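Local coordinates for probable tRNA pseudouridine synthase D (Methanosarcina mazei, PDB 1Z2Z), which probably converts uridine 13 of transfer RNAs to pseudouridine, as a member of the TruD family of pseudouridine synthases, at residues Tyr278-Cys283 with Lys362-Ser367; Cys283-Ile286 with Pro291-Arg294. All blocks are in the same frame, centred on the assembly; numbering follows the deposited sequence.

Interaction 1: Tyr278-Cys283 with Lys362-Ser367; sequences YNIILC and KELGVS
The C-terminal end of helix 352-363 meets the flank of the long helix 263-287 through a small apolar touch between Leu364 and Ile280. The two side chains meet end-on through their terminal methyls, and the nearest pair is Ile280 CD1 and Leu364 CD2, 3.5 Å apart; Leu364 CD1 stands a little farther from Ile280 CD1, at 4.1 Å. In Ile280 the CG1 branch lies anti to the carbonyl carbon (chi1 -52°) and runs on extended to CD1, which carries that methyl out from the helix to the leucine. The backbones stay well separated, with 9.8 Å between Ile280 CA and Leu364 CA, and the gap is spanned by side chains alone. Directly after Leu364, Gly365 takes positive phi and ends the helix in a Schellman motif, and there the chain leaves the helix toward Val366. A separate bond of this last turn runs from Gly365 N to Lys362 O, 2.8 Å. Leu364 also rests on Tyr276 and Ile277, while Val366 packs on Tyr273 and Ile277, so the turn lies along helix 263-287 over more than one position; Val360, within helix 352-363, adds contacts to Ile280 and Ile281. On the other branch of Ile280, CG2 comes to 4.3 Å of Glu363 OE1; that carboxylate is paired with Arg284, one turn further along the long helix.

Interaction 2: Cys283-Ile286 with Pro291-Arg294; sequences CRRI and PLNR
Pro291 O receives both terminal nitrogens of the Arg285 guanidinium. The shorter bond comes from Arg285 NH2 to Pro291 O, 2.7 Å with an N-H...O angle of 147°; the second, from Arg285 NH1 to Pro291 O at 3.1 Å, is more bent and weak. The contact closes the turn at the C-terminal end of helix 263-287, where the chain doubles back into the loop leading to strand 301-302 and a side chain of the last helical turns grips a loop carbonyl. With CG anti to its backbone nitrogen (chi1 -176°) and an extended chain from CG to NE, Arg285 carries its guanidinium away from the helix to that carbonyl. The NH2 donor stands above the carbonyl plane, 55° out of it, rather than on a lone pair, and the oxygen is itself tilted only slightly from the guanidinium plane. NH1 also makes a salt bridge with Asp299, so the group is held by a backbone carbonyl and a carboxylate of the same loop, consistent with a charged guanidinium in this buried place. Arg294 O lies at the guanidinium edge, 3.7 Å from Arg285 NH1. Leu292 runs antiparallel alongside the arginine, makes an apolar contact with Ile286 and also leans on Val388 and Leu389. One methyl, Leu292 CD2, lies at the guanidinium edge, 3.3 Å from Arg285 NH2 and 4.1 Å from Ile286 CG1.

Both contacts use the C-terminal half of helix 263-287 and share Cys283, yet they hold different neighbours to it: interaction 1 brings up the end of helix 352-363, interaction 2 the loop that follows the long helix itself. Each is partly buried: in interaction 1 buried Ile280 meets partly exposed Leu364 and exposed Glu363, while in interaction 2 Arg285 and Leu292 are buried, Ile286 and Pro291 partly exposed. Interaction 1 is small and apolar and joins parts far apart in sequence, whereas interaction 2 is local and combines a charged grip on a carbonyl with leucine packing. They are joined directly: Arg284 NH2 reaches Glu363 OE1 at 2.7 Å in a salt bridge, and Leu282 CD2 packs on Leu292 CD2.

Interaction 1: Tyr278-Cys283 with Lys362-Ser367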
loop_
_atom_site.group_PDB
_atom_site.type_symbol
_atom_site.label_atom_id
_atom_site.label_comp_id
_atom_site.label_asym_id
_atom_site.label_seq_id
_atom_site.Cartn_x
_atom_site.Cartn_y
_atom_site.Cartn_z
ATOM N N TYR A 278 11.615 5.930 -5.464
ATOM C CA TYR A 278 10.475 6.550 -6.094
ATOM C C TYR A 278 9.834 7.627 -5.191
ATOM O O TYR A 278 9.420 8.685 -5.671
ATOM C CB TYR A 278 9.469 5.469 -6.492
ATOM C CG TYR A 278 8.112 6.010 -6.795
ATOM C CD1 TYR A 278 7.232 6.329 -5.778
ATOM C CD2 TYR A 278 7.703 6.211 -8.099
ATOM C CE1 TYR A 278 5.975 6.831 -6.049
ATOM C CE2 TYR A 278 6.447 6.710 -8.385
ATOM C CZ TYR A 278 5.587 7.015 -7.354
ATOM O OH TYR A 278 4.322 7.481 -7.637
ATOM N N ASN A 279 9.759 7.368 -3.889
ATOM C CA ASN A 279 9.176 8.335 -2.953
ATOM C C ASN A 279 9.988 9.613 -2.941
ATOM O O ASN A 279 9.458 10.706 -3.117
ATOM C CB ASN A 279 9.146 7.758 -1.534
ATOM C CG ASN A 279 7.980 6.824 -1.307
ATOM O OD1 ASN A 279 8.109 5.816 -0.613
ATOM N ND2 ASN A 279 6.831 7.161 -1.877
ATOM N N ILE A 280 11.283 9.466 -2.708
ATOM C CA ILE A 280 12.176 10.614 -2.680
ATOM C C ILE A 280 11.909 11.466 -3.911
ATOM O O ILE A 280 11.583 12.649 -3.797
ATOM C CB ILE A 280 13.628 10.153 -2.698
ATOM C CG1 ILE A 280 13.836 9.124 -1.585
ATOM C CG2 ILE A 280 14.545 11.323 -2.501
ATOM C CD1 ILE A 280 15.225 8.598 -1.513
ATOM N N ILE A 281 12.032 10.840 -5.085
ATOM C CA ILE A 281 11.820 11.518 -6.360
ATOM C C ILE A 281 10.517 12.298 -6.416
ATOM O O ILE A 281 10.497 13.459 -6.828
ATOM C CB ILE A 281 11.840 10.516 -7.531
ATOM C CG1 ILE A 281 13.270 10.009 -7.753
ATOM C CG2 ILE A 281 11.282 11.171 -8.803
ATOM C CD1 ILE A 281 13.378 8.828 -8.692
ATOM N N LEU A 282 9.431 11.660 -6.004
ATOM C CA LEU A 282 8.124 12.296 -6.020
ATOM C C LEU A 282 8.094 13.564 -5.172
ATOM O O LEU A 282 7.357 14.511 -5.475
ATOM C CB LEU A 282 7.072 11.324 -5.509
ATOM C CG LEU A 282 5.733 11.447 -6.231
ATOM C CD1 LEU A 282 4.787 10.390 -5.677
ATOM C CD2 LEU A 282 5.149 12.849 -6.068
ATOM N N CYS A 283 8.899 13.570 -4.110
ATOM C CA CYS A 283 9.000 14.696 -3.183
ATOM C C CYS A 283 9.797 15.820 -3.801
ATOM O O CYS A 283 9.326 16.954 -3.916
ATOM C CB CYS A 283 9.703 14.255 -1.897
ATOM S SG CYS A 283 8.774 13.121 -0.853
ATOM N N LYS A 362 21.729 10.580 -7.904
ATOM C CA LYS A 362 23.064 11.108 -7.648
ATOM C C LYS A 362 23.413 11.130 -6.161
ATOM O O LYS A 362 24.343 10.443 -5.730
ATOM C CB LYS A 362 23.189 12.518 -8.233
ATOM C CG LYS A 362 24.622 13.035 -8.329
ATOM C CD LYS A 362 24.656 14.417 -8.957
ATOM C CE LYS A 362 26.074 14.949 -9.088
ATOM N NZ LYS A 362 26.070 16.332 -9.661
ATOM N N GLU A 363 22.675 11.916 -5.380
ATOM C CA GLU A 363 22.931 12.013 -3.945
ATOM C C GLU A 363 22.827 10.649 -3.274
ATOM O O GLU A 363 23.546 10.354 -2.315
ATOM C CB GLU A 363 21.948 12.982 -3.274
ATOM C CG GLU A 363 20.494 12.526 -3.259
ATOM C CD GLU A 363 19.603 13.401 -2.375
ATOM O OE1 GLU A 363 18.361 13.230 -2.404
ATOM O OE2 GLU A 363 20.146 14.260 -1.644
ATOM N N LEU A 364 21.938 9.813 -3.789
ATOM C CA LEU A 364 21.741 8.491 -3.224
ATOM C C LEU A 364 22.840 7.532 -3.657
ATOM O O LEU A 364 22.918 6.401 -3.173
ATOM C CB LEU A 364 20.371 7.960 -3.640
ATOM C CG LEU A 364 19.404 7.592 -2.510
ATOM C CD1 LEU A 364 19.281 8.730 -1.503
ATOM C CD2 LEU A 364 18.052 7.264 -3.122
ATOM N N GLY A 365 23.697 7.996 -4.562
ATOM C CA GLY A 365 24.786 7.166 -5.047
ATOM C C GLY A 365 24.283 5.897 -5.703
ATOM O O GLY A 365 24.960 4.872 -5.688
ATOM N N VAL A 366 23.086 5.974 -6.278
ATOM C CA VAL A 366 22.472 4.835 -6.951
ATOM C C VAL A 366 23.111 4.614 -8.310
ATOM O O VAL A 366 23.490 5.573 -8.985
ATOM C CB VAL A 366 20.976 5.061 -7.187
ATOM C CG1 VAL A 366 20.349 3.803 -7.773
ATOM C CG2 VAL A 366 20.308 5.452 -5.892
ATOM N N SER A 367 23.207 3.346 -8.709
ATOM C CA SER A 367 23.792 2.956 -9.994
ATOM C C SER A 367 22.866 2.018 -10.772
ATOM O O SER A 367 22.567 0.916 -10.313
ATOM C CB SER A 367 25.138 2.260 -9.760
ATOM O OG SER A 367 24.988 1.137 -8.907
#

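Interaction 2: Cys283-Ile286 with Pro291-Arg294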
loop_
_atom_site.group_PDB
_atom_site.type_symbol
_atom_site.label_atom_id
_atom_site.label_comp_id
_atom_site.label_asym_id
_atom_site.label_seq_id
_atom_site.Cartn_x
_atom_site.Cartn_y
_atom_site.Cartn_z
ATOM N N CYS A 283 8.899 13.570 -4.110
ATOM C CA CYS A 283 9.000 14.696 -3.183
ATOM C C CYS A 283 9.797 15.820 -3.801
ATOM O O CYS A 283 9.326 16.954 -3.916
ATOM C CB CYS A 283 9.703 14.255 -1.897
ATOM S SG CYS A 283 8.774 13.121 -0.853
ATOM N N ARG A 284 11.027 15.488 -4.175
ATOM C CA ARG A 284 11.934 16.441 -4.794
ATOM C C ARG A 284 11.167 17.171 -5.893
ATOM O O ARG A 284 11.279 18.384 -6.037
ATOM C CB ARG A 284 13.135 15.699 -5.380
ATOM C CG ARG A 284 14.440 16.439 -5.242
ATOM C CD ARG A 284 14.818 16.621 -3.780
ATOM N NE ARG A 284 15.355 15.409 -3.166
ATOM C CZ ARG A 284 15.561 15.267 -1.857
ATOM N NH1 ARG A 284 15.265 16.261 -1.028
ATOM N NH2 ARG A 284 16.066 14.137 -1.371
ATOM N N ARG A 285 10.365 16.437 -6.656
ATOM C CA ARG A 285 9.598 17.061 -7.720
ATOM C C ARG A 285 8.513 17.975 -7.168
ATOM O O ARG A 285 8.166 18.977 -7.793
ATOM C CB ARG A 285 8.976 16.002 -8.626
ATOM C CG ARG A 285 8.232 16.576 -9.821
ATOM C CD ARG A 285 8.141 15.537 -10.921
ATOM N NE ARG A 285 7.485 16.031 -12.125
ATOM C CZ ARG A 285 6.242 16.494 -12.159
ATOM N NH1 ARG A 285 5.728 16.919 -13.304
ATOM N NH2 ARG A 285 5.517 16.533 -11.049
ATOM N N ILE A 286 7.966 17.624 -6.007
ATOM C CA ILE A 286 6.938 18.448 -5.378
ATOM C C ILE A 286 7.625 19.692 -4.821
ATOM O O ILE A 286 7.006 20.746 -4.685
ATOM C CB ILE A 286 6.218 17.706 -4.216
ATOM C CG1 ILE A 286 5.384 16.550 -4.777
ATOM C CG2 ILE A 286 5.318 18.677 -3.448
ATOM C CD1 ILE A 286 4.747 15.647 -3.719
ATOM N N PRO A 291 3.963 20.694 -10.505
ATOM C CA PRO A 291 2.754 19.957 -10.127
ATOM C C PRO A 291 2.727 18.544 -10.674
ATOM O O PRO A 291 3.491 18.195 -11.579
ATOM C CB PRO A 291 1.621 20.829 -10.668
ATOM C CG PRO A 291 2.238 21.495 -11.835
ATOM C CD PRO A 291 3.613 21.860 -11.331
ATOM N N LEU A 292 1.840 17.728 -10.121
ATOM C CA LEU A 292 1.752 16.338 -10.528
ATOM C C LEU A 292 0.720 16.114 -11.625
ATOM O O LEU A 292 0.715 15.061 -12.264
ATOM C CB LEU A 292 1.430 15.470 -9.306
ATOM C CG LEU A 292 2.307 15.723 -8.067
ATOM C CD1 LEU A 292 1.882 14.804 -6.932
ATOM C CD2 LEU A 292 3.781 15.509 -8.415
ATOM N N ASN A 293 -0.147 17.097 -11.849
ATOM C CA ASN A 293 -1.158 16.960 -12.889
ATOM C C ASN A 293 -0.920 17.864 -14.109
ATOM O O ASN A 293 -1.853 18.189 -14.846
ATOM C CB ASN A 293 -2.550 17.218 -12.313
ATOM C CG ASN A 293 -2.647 18.543 -11.621
ATOM O OD1 ASN A 293 -3.721 18.959 -11.210
ATOM N ND2 ASN A 293 -1.516 19.218 -11.483
ATOM N N ARG A 294 0.331 18.270 -14.312
ATOM C CA ARG A 294 0.711 19.109 -15.447
ATOM C C ARG A 294 2.042 18.634 -16.017
ATOM O O ARG A 294 2.992 18.352 -15.278
ATOM C CB ARG A 294 0.819 20.584 -15.040
ATOM C CG ARG A 294 -0.525 21.274 -14.897
ATOM C CD ARG A 294 -0.379 22.726 -14.471
ATOM N NE ARG A 294 -1.682 23.321 -14.173
ATOM C CZ ARG A 294 -1.862 24.471 -13.523
ATOM N NH1 ARG A 294 -0.818 25.170 -13.093
ATOM N NH2 ARG A 294 -3.091 24.920 -13.299
#